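Local coordinates for major pilin protein fimA (Silicibacter pomeroyi, PDB 2IMH) that is of unknown function, belongs to the DUF1028 family, and has a fold built on antiparallel beta sheets with helices packed against them, at residues 9-12 with 13-16; 195-198 with 199-203; 205-208 with 209-212; 215-218 with 219-222. All blocks are in the same frame, centred on the assembly; numbering follows the deposited sequence. Where two conformers were deposited one is given.

Contact 1: 9-12 with 13-16; sequences AHDP and ETGA
D11 and T14 meet through their side chains in the turn of the beta hairpin formed by strands 4-11 and 16-23. CB of D11 lies 3.7 Å from A16 O and 3.8 Å from T14 OG1. CG stands anti to the backbone N (chi1 -178°), which sets the carboxylate beside T14. OD2 receives the hydroxyl OG1 of T14 at 2.7 Å, and the T14 methyl CG2 lies 3.4 Å from the same oxygen. The hydroxyl comes from the anti side of OD2, 29° out of the carboxylate plane. OD1 takes a water at 2.6 Å, and that water accepts from the backbone N of E13. OD1 also has a long, weak ion pair with R145 of helix 142-155. T14 OG1 is used twice: it accepts from the backbone N of A16 at 3.0 Å, an ST turn. D11 N donates to A16 O at 2.9 Å, and D11 O receives G15 N at 2.8 Å. H10 adds a weak bond from ND1 to A16 O. G15 has a positive phi (86°), readily adopted by glycine. The chemistry implies a polar turn in which one aspartate, directly or through water, engages each residue from E13 to A16.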
ATOM      1  N   ALA A   9      -5.414   1.702  -2.839  1.00 14.84           N
ATOM      2  CA  ALA A   9      -6.534   2.600  -3.104  1.00 15.58           C
ATOM      3  C   ALA A   9      -6.106   3.838  -3.862  1.00 16.42           C
ATOM      4  O   ALA A   9      -4.947   4.234  -3.806  1.00 16.36           O
ATOM      5  CB  ALA A   9      -7.212   3.016  -1.790  1.00 15.73           C
ATOM      6  N   HIS A  10      -7.080   4.428  -4.554  1.00 17.07           N
ATOM      7  CA  HIS A  10      -6.962   5.706  -5.249  1.00 17.61           C
ATOM      8  C   HIS A  10      -7.800   6.728  -4.470  1.00 18.44           C
ATOM      9  O   HIS A  10      -8.877   6.395  -3.950  1.00 18.39           O
ATOM     10  CB  HIS A  10      -7.469   5.498  -6.701  1.00 18.12           C
ATOM     11  CG  HIS A  10      -7.800   6.752  -7.457  1.00 19.11           C
ATOM     12  ND1 HIS A  10      -6.916   7.800  -7.606  1.00 22.09           N
ATOM     13  CD2 HIS A  10      -8.884   7.066  -8.210  1.00 19.00           C
ATOM     14  CE1 HIS A  10      -7.470   8.739  -8.359  1.00 19.09           C
ATOM     15  NE2 HIS A  10      -8.658   8.314  -8.741  1.00 22.97           N
ATOM     16  N   ASP A  11      -7.286   7.950  -4.353  1.00 18.19           N
ATOM     17  CA  ASP A  11      -8.009   9.039  -3.704  1.00 19.72           C
ATOM     18  C   ASP A  11      -8.494   9.992  -4.807  1.00 20.11           C
ATOM     19  O   ASP A  11      -7.735  10.848  -5.253  1.00 20.11           O
ATOM     20  CB  ASP A  11      -7.078   9.778  -2.746  1.00 19.76           C
ATOM     21  CG  ASP A  11      -7.777  10.898  -1.988  1.00 22.39           C
ATOM     22  OD1 ASP A  11      -8.932  10.716  -1.582  1.00 23.29           O
ATOM     23  OD2 ASP A  11      -7.150  11.960  -1.795  1.00 26.09           O
ATOM     24  N   PRO A  12      -9.741   9.814  -5.278  1.00 20.88           N
ATOM     25  CA  PRO A  12     -10.182  10.553  -6.458  1.00 21.77           C
ATOM     26  C   PRO A  12     -10.029  12.063  -6.340  1.00 22.57           C
ATOM     27  O   PRO A  12      -9.591  12.702  -7.300  1.00 22.85           O
ATOM     28  CB  PRO A  12     -11.654  10.160  -6.578  1.00 22.20           C
ATOM     29  CG  PRO A  12     -11.712   8.803  -5.988  1.00 21.48           C
ATOM     30  CD  PRO A  12     -10.789   8.892  -4.799  1.00 21.07           C
ATOM     31  N   GLU A  13     -10.360  12.621  -5.180  1.00 23.47           N
ATOM     32  CA  GLU A  13     -10.321  14.076  -5.004  1.00 25.01           C
ATOM     33  C   GLU A  13      -8.957  14.678  -5.374  1.00 24.36           C
ATOM     34  O   GLU A  13      -8.893  15.727  -6.040  1.00 23.92           O
ATOM     35  CB  GLU A  13     -10.737  14.472  -3.582  1.00 24.89           C
ATOM     36  CG  GLU A  13     -10.440  15.949  -3.253  1.00 28.15           C
ATOM     37  CD  GLU A  13     -11.200  16.490  -2.045  1.00 29.22           C
ATOM     38  OE1 GLU A  13     -11.633  15.697  -1.173  1.00 36.05           O
ATOM     39  OE2 GLU A  13     -11.358  17.733  -1.972  1.00 34.70           O
ATOM     40  N   THR A  14      -7.873  14.000  -4.977  1.00 23.82           N
ATOM     41  CA  THR A  14      -6.509  14.532  -5.188  1.00 23.76           C
ATOM     42  C   THR A  14      -5.738  13.861  -6.319  1.00 23.03           C
ATOM     43  O   THR A  14      -4.787  14.433  -6.871  1.00 24.23           O
ATOM     44  CB  THR A  14      -5.659  14.445  -3.916  1.00 24.10           C
ATOM     45  OG1 THR A  14      -5.399  13.063  -3.596  1.00 24.62           O
ATOM     46  CG2 THR A  14      -6.384  15.110  -2.740  1.00 24.39           C
ATOM     47  N   GLY A  15      -6.126  12.639  -6.654  1.00 21.59           N
ATOM     48  CA  GLY A  15      -5.392  11.861  -7.631  1.00 20.58           C
ATOM     49  C   GLY A  15      -4.259  11.109  -6.954  1.00 19.83           C
ATOM     50  O   GLY A  15      -3.501  10.399  -7.622  1.00 20.65           O
ATOM     51  N   ALA A  16      -4.148  11.244  -5.627  1.00 17.92           N
ATOM     52  CA  ALA A  16      -3.155  10.440  -4.896  1.00 16.31           C
ATOM     53  C   ALA A  16      -3.468   8.964  -5.060  1.00 15.66           C
ATOM     54  O   ALA A  16      -4.630   8.574  -5.225  1.00 15.98           O
ATOM     55  CB  ALA A  16      -3.134  10.793  -3.425  1.00 16.92           C
TER
HETATM   56  O   HOH W   1     -11.309  11.400  -2.498  1.00 31.70           O

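Contact 2: 195-198 with 199-203; sequences QLYQ and KATTG
Y197 and T201 meet at the C-terminal end of helix 189-200, where two successive threonines turn their hydroxyls back onto the last turn. OG1 of T201 donates to Y197 O at 2.8 Å. OG1 of T202 does the same to Q198 O at 2.7 Å. In both threonines OG1 sits between the backbone N and the carbonyl carbon (chi1 61° and 63°), and this points it at the carbonyl four residues back. The donors are tilted about 30° from the two carbonyl planes. The ring of Y197 leaves the helix with CG anti to the backbone N and crosses the T201 side chain at about a right angle. T201 OG1 lies over the centre of one ring face, and its methyl CG2 is 3.6 Å from Y197 CE1. The ring also packs on L147 of helix 142-155 and L180 of strand 175-182. Further back, K199 N bonds to Q195 O at 3.1 Å and A200 N to L196 O, regular helical bonds. T201 N reaches Q198 O only weakly. The K199 chain is extended until its last bend at chi4. That bend brings NZ to a water at 2.8 Å, and the same water donates to Q195 O at 2.8 Å.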
ATOM      1  N   GLN A 195       1.768   6.433  14.915  1.00 18.47           N
ATOM      2  CA  GLN A 195       2.623   7.426  15.575  1.00 18.67           C
ATOM      3  C   GLN A 195       3.581   8.034  14.559  1.00 17.93           C
ATOM      4  O   GLN A 195       3.795   9.256  14.537  1.00 16.48           O
ATOM      5  CB  GLN A 195       3.428   6.787  16.698  1.00 19.42           C
ATOM      6  CG  GLN A 195       2.696   6.654  18.026  1.00 22.81           C
ATOM      7  CD  GLN A 195       3.660   6.321  19.156  1.00 26.70           C
ATOM      8  OE1 GLN A 195       4.318   5.272  19.130  1.00 30.57           O
ATOM      9  NE2 GLN A 195       3.757   7.212  20.150  1.00 29.14           N
ATOM     10  N   LEU A 196       4.164   7.175  13.722  1.00 16.34           N
ATOM     11  CA  LEU A 196       5.115   7.642  12.717  1.00 16.14           C
ATOM     12  C   LEU A 196       4.424   8.552  11.713  1.00 15.79           C
ATOM     13  O   LEU A 196       4.970   9.589  11.310  1.00 15.56           O
ATOM     14  CB  LEU A 196       5.763   6.442  12.005  1.00 16.61           C
ATOM     15  CG  LEU A 196       6.668   6.714  10.792  1.00 15.10           C
ATOM     16  CD1 LEU A 196       7.833   7.649  11.132  1.00 15.87           C
ATOM     17  CD2 LEU A 196       7.174   5.389  10.278  1.00 17.04           C
ATOM     18  N   TYR A 197       3.219   8.159  11.311  1.00 15.68           N
ATOM     19  CA  TYR A 197       2.410   8.969  10.405  1.00 15.76           C
ATOM     20  C   TYR A 197       2.162  10.383  10.961  1.00 16.22           C
ATOM     21  O   TYR A 197       2.318  11.367  10.232  1.00 16.30           O
ATOM     22  CB  TYR A 197       1.091   8.252  10.069  1.00 17.19           C
ATOM     23  CG  TYR A 197       0.111   9.182   9.409  1.00 17.10           C
ATOM     24  CD1 TYR A 197       0.208   9.476   8.053  1.00 20.34           C
ATOM     25  CD2 TYR A 197      -0.898   9.794  10.152  1.00 19.12           C
ATOM     26  CE1 TYR A 197      -0.690  10.358   7.439  1.00 21.00           C
ATOM     27  CE2 TYR A 197      -1.805  10.672   9.549  1.00 21.11           C
ATOM     28  CZ  TYR A 197      -1.685  10.946   8.197  1.00 21.31           C
ATOM     29  OH  TYR A 197      -2.576  11.813   7.605  1.00 25.79           O
ATOM     30  N   GLN A 198       1.791  10.488  12.234  1.00 16.01           N
ATOM     31  CA  GLN A 198       1.559  11.804  12.822  0.50 16.32           C
ATOM     32  C   GLN A 198       2.828  12.643  12.808  1.00 16.50           C
ATOM     33  O   GLN A 198       2.792  13.846  12.477  1.00 17.37           O
ATOM     34  CB  GLN A 198       0.983  11.702  14.236  0.50 16.24           C
ATOM     35  CG  GLN A 198      -0.412  11.065  14.310  0.50 16.39           C
ATOM     36  CD  GLN A 198      -1.445  11.715  13.402  0.50 15.92           C
ATOM     37  OE1 GLN A 198      -2.358  11.043  12.927  0.50 21.27           O
ATOM     38  NE2 GLN A 198      -1.314  13.017  13.159  0.50 15.45           N
ATOM     39  N   LYS A 199       3.951  12.021  13.136  1.00 15.87           N
ATOM     40  CA  LYS A 199       5.216  12.735  13.152  1.00 16.54           C
ATOM     41  C   LYS A 199       5.624  13.184  11.744  1.00 15.81           C
ATOM     42  O   LYS A 199       6.210  14.253  11.576  1.00 16.08           O
ATOM     43  CB  LYS A 199       6.301  11.874  13.787  1.00 16.97           C
ATOM     44  CG  LYS A 199       6.182  11.795  15.313  1.00 17.85           C
ATOM     45  CD  LYS A 199       7.224  10.841  15.906  1.00 19.21           C
ATOM     46  CE  LYS A 199       7.235  10.887  17.450  1.00 19.71           C
ATOM     47  NZ  LYS A 199       5.980  10.448  18.120  1.00 21.06           N
ATOM     48  N   ALA A 200       5.286  12.368  10.742  1.00 15.54           N
ATOM     49  CA  ALA A 200       5.748  12.608   9.377  1.00 16.00           C
ATOM     50  C   ALA A 200       4.884  13.624   8.632  1.00 16.08           C
ATOM     51  O   ALA A 200       5.240  14.070   7.521  1.00 17.24           O
ATOM     52  CB  ALA A 200       5.846  11.286   8.595  1.00 16.39           C
ATOM     53  N   THR A 201       3.746  13.990   9.221  1.00 15.63           N
ATOM     54  CA  THR A 201       2.761  14.805   8.498  1.00 15.84           C
ATOM     55  C   THR A 201       2.338  16.067   9.229  1.00 16.01           C
ATOM     56  O   THR A 201       1.345  16.704   8.850  1.00 16.03           O
ATOM     57  CB  THR A 201       1.504  14.001   8.129  1.00 15.88           C
ATOM     58  OG1 THR A 201       0.869  13.528   9.328  1.00 16.82           O
ATOM     59  CG2 THR A 201       1.888  12.808   7.249  1.00 16.82           C
ATOM     60  N   THR A 202       3.092  16.437  10.266  1.00 15.34           N
ATOM     61  CA  THR A 202       2.749  17.606  11.075  1.00 15.55           C
ATOM     62  C   THR A 202       4.002  18.409  11.433  1.00 14.85           C
ATOM     63  O   THR A 202       5.136  17.917  11.308  1.00 16.18           O
ATOM     64  CB  THR A 202       2.051  17.189  12.397  1.00 15.54           C
ATOM     65  OG1 THR A 202       2.965  16.407  13.170  1.00 14.44           O
ATOM     66  CG2 THR A 202       0.774  16.340  12.147  1.00 14.92           C
ATOM     67  N   GLY A 203       3.810  19.653  11.889  1.00 14.95           N
ATOM     68  CA  GLY A 203       4.908  20.403  12.511  1.00 14.91           C
ATOM     69  C   GLY A 203       6.124  20.665  11.630  1.00 15.00           C
ATOM     70  O   GLY A 203       6.006  20.772  10.396  1.00 14.95           O
TER
HETATM   71  O   HOH W   2       3.506  10.648  16.926  1.00 22.22           O

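Contact 3: 205-208 with 209-212; sequences YADW and ARQV
W208 and V212 make the tightly packed, apolar part of this contact, with Y205 and A209 beside them. V212 CG1 packs against the benzo part of the indole, 3.9 Å from W208 CZ2. A209 CB lies 3.9 Å from W208 CE3. W208 also stacks on the ring of H231, a residue of the C-terminal tag. The side formed by D207, R210 and Q211 is looser and hydrated. D207 and R210 lie side by side, pointing the same way, with carboxylate and guanidinium planes 65° apart. R210 NH2 donates to D207 OD1 at 2.9 Å from the syn side, in a salt bridge. NE of R210 reaches the same oxygen only weakly. R210 NH2 has a second carboxylate partner, D223. The extended Q211 chain brings NE2 to D207 O at 3.0 Å. This donor stands above the carbonyl plane, away from the lone pairs. A water joins Q211 NE2 to D207 OD2, while Q211 OE1 accepts from the backbone N of D223. A209 N and R210 N bond four residues back, to Y205 O and A206 O, and Q211 N three back, to W208 O. Such a tightening is common where a helix ends, here helix 203-209.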
ATOM      1  N   TYR A 205       8.651  18.831  10.691  1.00 15.19           N
ATOM      2  CA  TYR A 205       8.995  17.855   9.649  1.00 15.75           C
ATOM      3  C   TYR A 205       8.153  18.093   8.394  1.00 15.70           C
ATOM      4  O   TYR A 205       8.685  18.138   7.275  1.00 16.19           O
ATOM      5  CB  TYR A 205       8.837  16.427  10.137  1.00 15.31           C
ATOM      6  CG  TYR A 205       9.203  15.427   9.073  1.00 15.77           C
ATOM      7  CD1 TYR A 205      10.524  14.993   8.916  1.00 17.12           C
ATOM      8  CD2 TYR A 205       8.229  14.922   8.207  1.00 15.62           C
ATOM      9  CE1 TYR A 205      10.862  14.058   7.901  1.00 16.10           C
ATOM     10  CE2 TYR A 205       8.549  13.991   7.223  1.00 14.42           C
ATOM     11  CZ  TYR A 205       9.857  13.571   7.072  1.00 14.77           C
ATOM     12  OH  TYR A 205      10.128  12.652   6.078  1.00 16.45           O
ATOM     13  N   ALA A 206       6.840  18.274   8.573  1.00 15.46           N
ATOM     14  CA  ALA A 206       5.968  18.492   7.427  1.00 16.10           C
ATOM     15  C   ALA A 206       6.323  19.813   6.726  1.00 16.62           C
ATOM     16  O   ALA A 206       6.307  19.901   5.490  1.00 16.56           O
ATOM     17  CB  ALA A 206       4.515  18.460   7.843  1.00 16.98           C
ATOM     18  N   ASP A 207       6.701  20.813   7.516  1.00 16.90           N
ATOM     19  CA  ASP A 207       7.116  22.111   6.964  1.00 17.61           C
ATOM     20  C   ASP A 207       8.353  21.958   6.072  1.00 17.54           C
ATOM     21  O   ASP A 207       8.414  22.542   4.991  1.00 17.90           O
ATOM     22  CB  ASP A 207       7.411  23.109   8.083  1.00 18.15           C
ATOM     23  CG  ASP A 207       7.864  24.449   7.549  1.00 19.53           C
ATOM     24  OD1 ASP A 207       7.038  25.140   6.902  1.00 22.13           O
ATOM     25  OD2 ASP A 207       9.055  24.793   7.749  1.00 21.83           O
ATOM     26  N   TRP A 208       9.322  21.170   6.526  1.00 16.67           N
ATOM     27  CA  TRP A 208      10.519  20.874   5.740  1.00 16.45           C
ATOM     28  C   TRP A 208      10.147  20.079   4.470  1.00 16.56           C
ATOM     29  O   TRP A 208      10.607  20.383   3.361  1.00 16.68           O
ATOM     30  CB  TRP A 208      11.530  20.095   6.586  1.00 16.38           C
ATOM     31  CG  TRP A 208      12.583  19.499   5.725  1.00 17.33           C
ATOM     32  CD1 TRP A 208      13.667  20.129   5.167  1.00 17.05           C
ATOM     33  CD2 TRP A 208      12.640  18.141   5.299  1.00 17.13           C
ATOM     34  NE1 TRP A 208      14.408  19.231   4.423  1.00 17.08           N
ATOM     35  CE2 TRP A 208      13.786  18.005   4.474  1.00 18.19           C
ATOM     36  CE3 TRP A 208      11.816  17.029   5.508  1.00 17.33           C
ATOM     37  CZ2 TRP A 208      14.134  16.788   3.872  1.00 18.12           C
ATOM     38  CZ3 TRP A 208      12.160  15.829   4.914  1.00 16.96           C
ATOM     39  CH2 TRP A 208      13.314  15.719   4.106  1.00 17.58           C
ATOM     40  N   ALA A 209       9.313  19.051   4.644  1.00 16.58           N
ATOM     41  CA  ALA A 209       9.009  18.106   3.553  1.00 17.02           C
ATOM     42  C   ALA A 209       8.283  18.776   2.375  1.00 16.98           C
ATOM     43  O   ALA A 209       8.319  18.273   1.248  1.00 17.82           O
ATOM     44  CB  ALA A 209       8.198  16.924   4.096  1.00 17.58           C
ATOM     45  N   ARG A 210       7.627  19.914   2.614  1.00 17.03           N
ATOM     46  CA  ARG A 210       7.013  20.655   1.491  1.00 17.66           C
ATOM     47  C   ARG A 210       8.002  21.547   0.709  1.00 17.43           C
ATOM     48  O   ARG A 210       7.597  22.225  -0.253  1.00 17.56           O
ATOM     49  CB  ARG A 210       5.810  21.482   1.953  1.00 18.66           C
ATOM     50  CG  ARG A 210       6.157  22.477   3.016  1.00 21.70           C
ATOM     51  CD  ARG A 210       5.247  23.729   3.024  1.00 27.11           C
ATOM     52  NE  ARG A 210       5.849  24.729   3.912  1.00 28.22           N
ATOM     53  CZ  ARG A 210       6.653  25.715   3.515  1.00 29.67           C
ATOM     54  NH1 ARG A 210       6.919  25.900   2.222  1.00 30.22           N
ATOM     55  NH2 ARG A 210       7.170  26.541   4.415  1.00 29.75           N
ATOM     56  N   GLN A 211       9.271  21.560   1.128  1.00 16.91           N
ATOM     57  CA  GLN A 211      10.286  22.408   0.497  1.00 16.80           C
ATOM     58  C   GLN A 211      11.291  21.639  -0.343  1.00 16.86           C
ATOM     59  O   GLN A 211      12.370  22.168  -0.658  1.00 18.04           O
ATOM     60  CB  GLN A 211      11.034  23.226   1.553  1.00 17.36           C
ATOM     61  CG  GLN A 211      10.121  24.130   2.353  1.00 18.09           C
ATOM     62  CD  GLN A 211      10.856  24.869   3.436  1.00 20.14           C
ATOM     63  OE1 GLN A 211      11.846  25.556   3.165  1.00 18.98           O
ATOM     64  NE2 GLN A 211      10.395  24.717   4.680  1.00 19.89           N
ATOM     65  N   VAL A 212      10.945  20.399  -0.697  1.00 16.15           N
ATOM     66  CA  VAL A 212      11.840  19.539  -1.475  1.00 15.58           C
ATOM     67  C   VAL A 212      11.252  19.204  -2.869  1.00 15.11           C
ATOM     68  O   VAL A 212      10.020  19.258  -3.064  1.00 15.01           O
ATOM     69  CB  VAL A 212      12.186  18.244  -0.697  1.00 15.39           C
ATOM     70  CG1 VAL A 212      12.627  18.613   0.719  1.00 16.27           C
ATOM     71  CG2 VAL A 212      10.981  17.285  -0.639  1.00 16.66           C
TER
HETATM   72  O   HOH W   3      11.311  26.714   6.780  1.00 44.49           O

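Contact 4: 215-218 with 219-222; sequences LSDK and ERIL
D217 and R220 face each other across a type I beta turn that runs from one to the other. Their side chains cross at about a right angle, and the carboxylate and guanidinium planes are 66° apart. The arginine approaches side-on, with NE and NH2 both directed at one oxygen, D217 OD2. NE to OD2 is 2.8 Å and is the straighter bond, and NH2 to OD2 is 3.2 Å and more bent. OD2 lies in the guanidinium plane. Relative to the carboxylate, the two donors differ. NE comes from above the plane, about 43° out of it, while NH2 meets the anti lone pair of OD2. Both residues hold CG anti to the backbone N. The R220 chain then bends at chi3 (-65°), which turns its guanidinium edge to the aspartate. NH2 also passes 3.4 Å from CB of D217. The other oxygen, D217 OD1, faces the turn backbone. It accepts from a water at 2.5 Å, and this water in turn accepts from the backbone N of E219 at 2.9 Å. The backbone bond that closes the turn, R220 N to D217 O, is weak at 3.4 Å. The salt bridge therefore supplies the shorter link between the two ends of the turn. The turn lies in the long segment after helix 203-209, near the surface. R220 NH1 reaches back to R210 O, just past that helix. S216 OG bonds to D174 in the connection between strands 165-172 and 175-182.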
ATOM      1  N   LEU A 215       7.247  15.923  -8.245  1.00 15.83           N
ATOM      2  CA  LEU A 215       7.078  15.670  -9.675  1.00 17.46           C
ATOM      3  C   LEU A 215       6.667  16.917 -10.437  1.00 18.16           C
ATOM      4  O   LEU A 215       7.155  17.150 -11.549  1.00 18.50           O
ATOM      5  CB  LEU A 215       6.066  14.551  -9.914  1.00 17.54           C
ATOM      6  CG  LEU A 215       6.021  13.952 -11.319  1.00 19.60           C
ATOM      7  CD1 LEU A 215       7.316  13.194 -11.616  1.00 21.10           C
ATOM      8  CD2 LEU A 215       4.809  13.010 -11.421  1.00 20.17           C
ATOM      9  N   SER A 216       5.794  17.719  -9.832  1.00 18.57           N
ATOM     10  CA  SER A 216       5.318  18.959 -10.457  1.00 18.98           C
ATOM     11  C   SER A 216       6.243  20.158 -10.250  1.00 19.21           C
ATOM     12  O   SER A 216       5.953  21.260 -10.741  1.00 20.22           O
ATOM     13  CB  SER A 216       3.921  19.300  -9.930  1.00 18.95           C
ATOM     14  OG  SER A 216       3.988  19.560  -8.537  1.00 18.45           O
ATOM     15  N   ASP A 217       7.343  19.971  -9.517  1.00 18.67           N
ATOM     16  CA  ASP A 217       8.291  21.075  -9.235  1.00 18.70           C
ATOM     17  C   ASP A 217       9.633  20.406  -8.924  1.00 18.65           C
ATOM     18  O   ASP A 217      10.050  20.291  -7.754  1.00 18.75           O
ATOM     19  CB  ASP A 217       7.789  21.929  -8.059  1.00 18.95           C
ATOM     20  CG  ASP A 217       8.588  23.223  -7.857  1.00 21.62           C
ATOM     21  OD1 ASP A 217       9.476  23.554  -8.674  1.00 24.86           O
ATOM     22  OD2 ASP A 217       8.314  23.925  -6.862  1.00 22.54           O
ATOM     23  N   LYS A 218      10.293  19.938  -9.977  1.00 17.39           N
ATOM     24  CA  LYS A 218      11.442  19.049  -9.802  1.00 18.82           C
ATOM     25  C   LYS A 218      12.706  19.724  -9.264  1.00 18.56           C
ATOM     26  O   LYS A 218      13.610  19.052  -8.757  1.00 18.61           O
ATOM     27  CB  LYS A 218      11.730  18.289 -11.095  1.00 19.10           C
ATOM     28  CG  LYS A 218      10.642  17.268 -11.468  1.00 20.12           C
ATOM     29  CD  LYS A 218      10.975  16.508 -12.763  1.00 21.70           C
ATOM     30  CE  LYS A 218      12.019  15.425 -12.544  1.00 27.09           C
ATOM     31  NZ  LYS A 218      12.626  14.923 -13.826  1.00 28.92           N
ATOM     32  N   GLU A 219      12.769  21.046  -9.347  1.00 18.46           N
ATOM     33  CA  GLU A 219      13.989  21.750  -8.959  1.00 19.54           C
ATOM     34  C   GLU A 219      13.798  22.590  -7.682  1.00 18.06           C
ATOM     35  O   GLU A 219      14.632  23.441  -7.350  1.00 18.26           O
ATOM     36  CB  GLU A 219      14.546  22.555 -10.157  1.00 19.15           C
ATOM     37  CG  GLU A 219      14.974  21.583 -11.285  1.00 21.92           C
ATOM     38  CD  GLU A 219      15.626  22.223 -12.507  1.00 24.09           C
ATOM     39  OE1 GLU A 219      15.929  23.435 -12.509  1.00 26.62           O
ATOM     40  OE2 GLU A 219      15.825  21.473 -13.487  1.00 30.30           O
ATOM     41  N   ARG A 220      12.701  22.319  -6.971  1.00 17.82           N
ATOM     42  CA  ARG A 220      12.369  23.029  -5.738  1.00 17.79           C
ATOM     43  C   ARG A 220      13.533  23.093  -4.753  1.00 18.06           C
ATOM     44  O   ARG A 220      14.285  22.133  -4.599  1.00 16.94           O
ATOM     45  CB  ARG A 220      11.133  22.405  -5.067  1.00 18.11           C
ATOM     46  CG  ARG A 220      10.618  23.191  -3.851  1.00 19.43           C
ATOM     47  CD  ARG A 220       9.305  22.623  -3.358  1.00 18.54           C
ATOM     48  NE  ARG A 220       8.233  22.775  -4.340  1.00 18.56           N
ATOM     49  CZ  ARG A 220       6.983  22.332  -4.177  1.00 19.15           C
ATOM     50  NH1 ARG A 220       6.627  21.723  -3.044  1.00 18.47           N
ATOM     51  NH2 ARG A 220       6.081  22.507  -5.144  1.00 18.42           N
ATOM     52  N   ILE A 221      13.697  24.259  -4.132  1.00 18.37           N
ATOM     53  CA  ILE A 221      14.677  24.450  -3.071  1.00 19.57           C
ATOM     54  C   ILE A 221      13.977  24.978  -1.824  1.00 19.75           C
ATOM     55  O   ILE A 221      12.764  25.196  -1.833  1.00 19.51           O
ATOM     56  CB  ILE A 221      15.841  25.384  -3.504  1.00 19.61           C
ATOM     57  CG1 ILE A 221      15.312  26.787  -3.865  1.00 20.25           C
ATOM     58  CG2 ILE A 221      16.584  24.756  -4.672  1.00 20.48           C
ATOM     59  CD1 ILE A 221      16.397  27.894  -3.887  1.00 21.09           C
ATOM     60  N   LEU A 222      14.735  25.136  -0.740  1.00 20.75           N
ATOM     61  CA  LEU A 222      14.176  25.624   0.524  1.00 21.57           C
ATOM     62  C   LEU A 222      13.642  27.035   0.359  1.00 23.09           C
ATOM     63  O   LEU A 222      14.166  27.810  -0.450  1.00 23.03           O
ATOM     64  CB  LEU A 222      15.227  25.590   1.640  1.00 21.80           C
ATOM     65  CG  LEU A 222      15.861  24.236   1.977  1.00 22.17           C
ATOM     66  CD1 LEU A 222      16.802  24.363   3.171  1.00 23.88           C
ATOM     67  CD2 LEU A 222      14.784  23.181   2.246  1.00 22.51           C
TER
HETATM   68  O   HOH W   4      11.143  23.143 -10.553  1.00 24.12           O

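The four contacts follow one another along the chain without overlap. Contact 1 stands apart, at the turn between strands 4-11 and 16-23 of the six-stranded sheet: its centre is about 20 Å from that of contact 2 and about 21 Å from those of contacts 3 and 4. Contacts 2, 3 and 4 follow each other closely, each touching the next. Contacts 2 and 3 have centres about 12 Å apart and touch where A200 O meets Y205 CD2 at 3.2 Å, as helix 189-200 gives way to helix 203-209. Contacts 3 and 4 are also about 12 Å apart between centres, and Q211 OE1 packs 3.5 Å from L222 CA. No active site or ligand is identified here to which the contacts could be related.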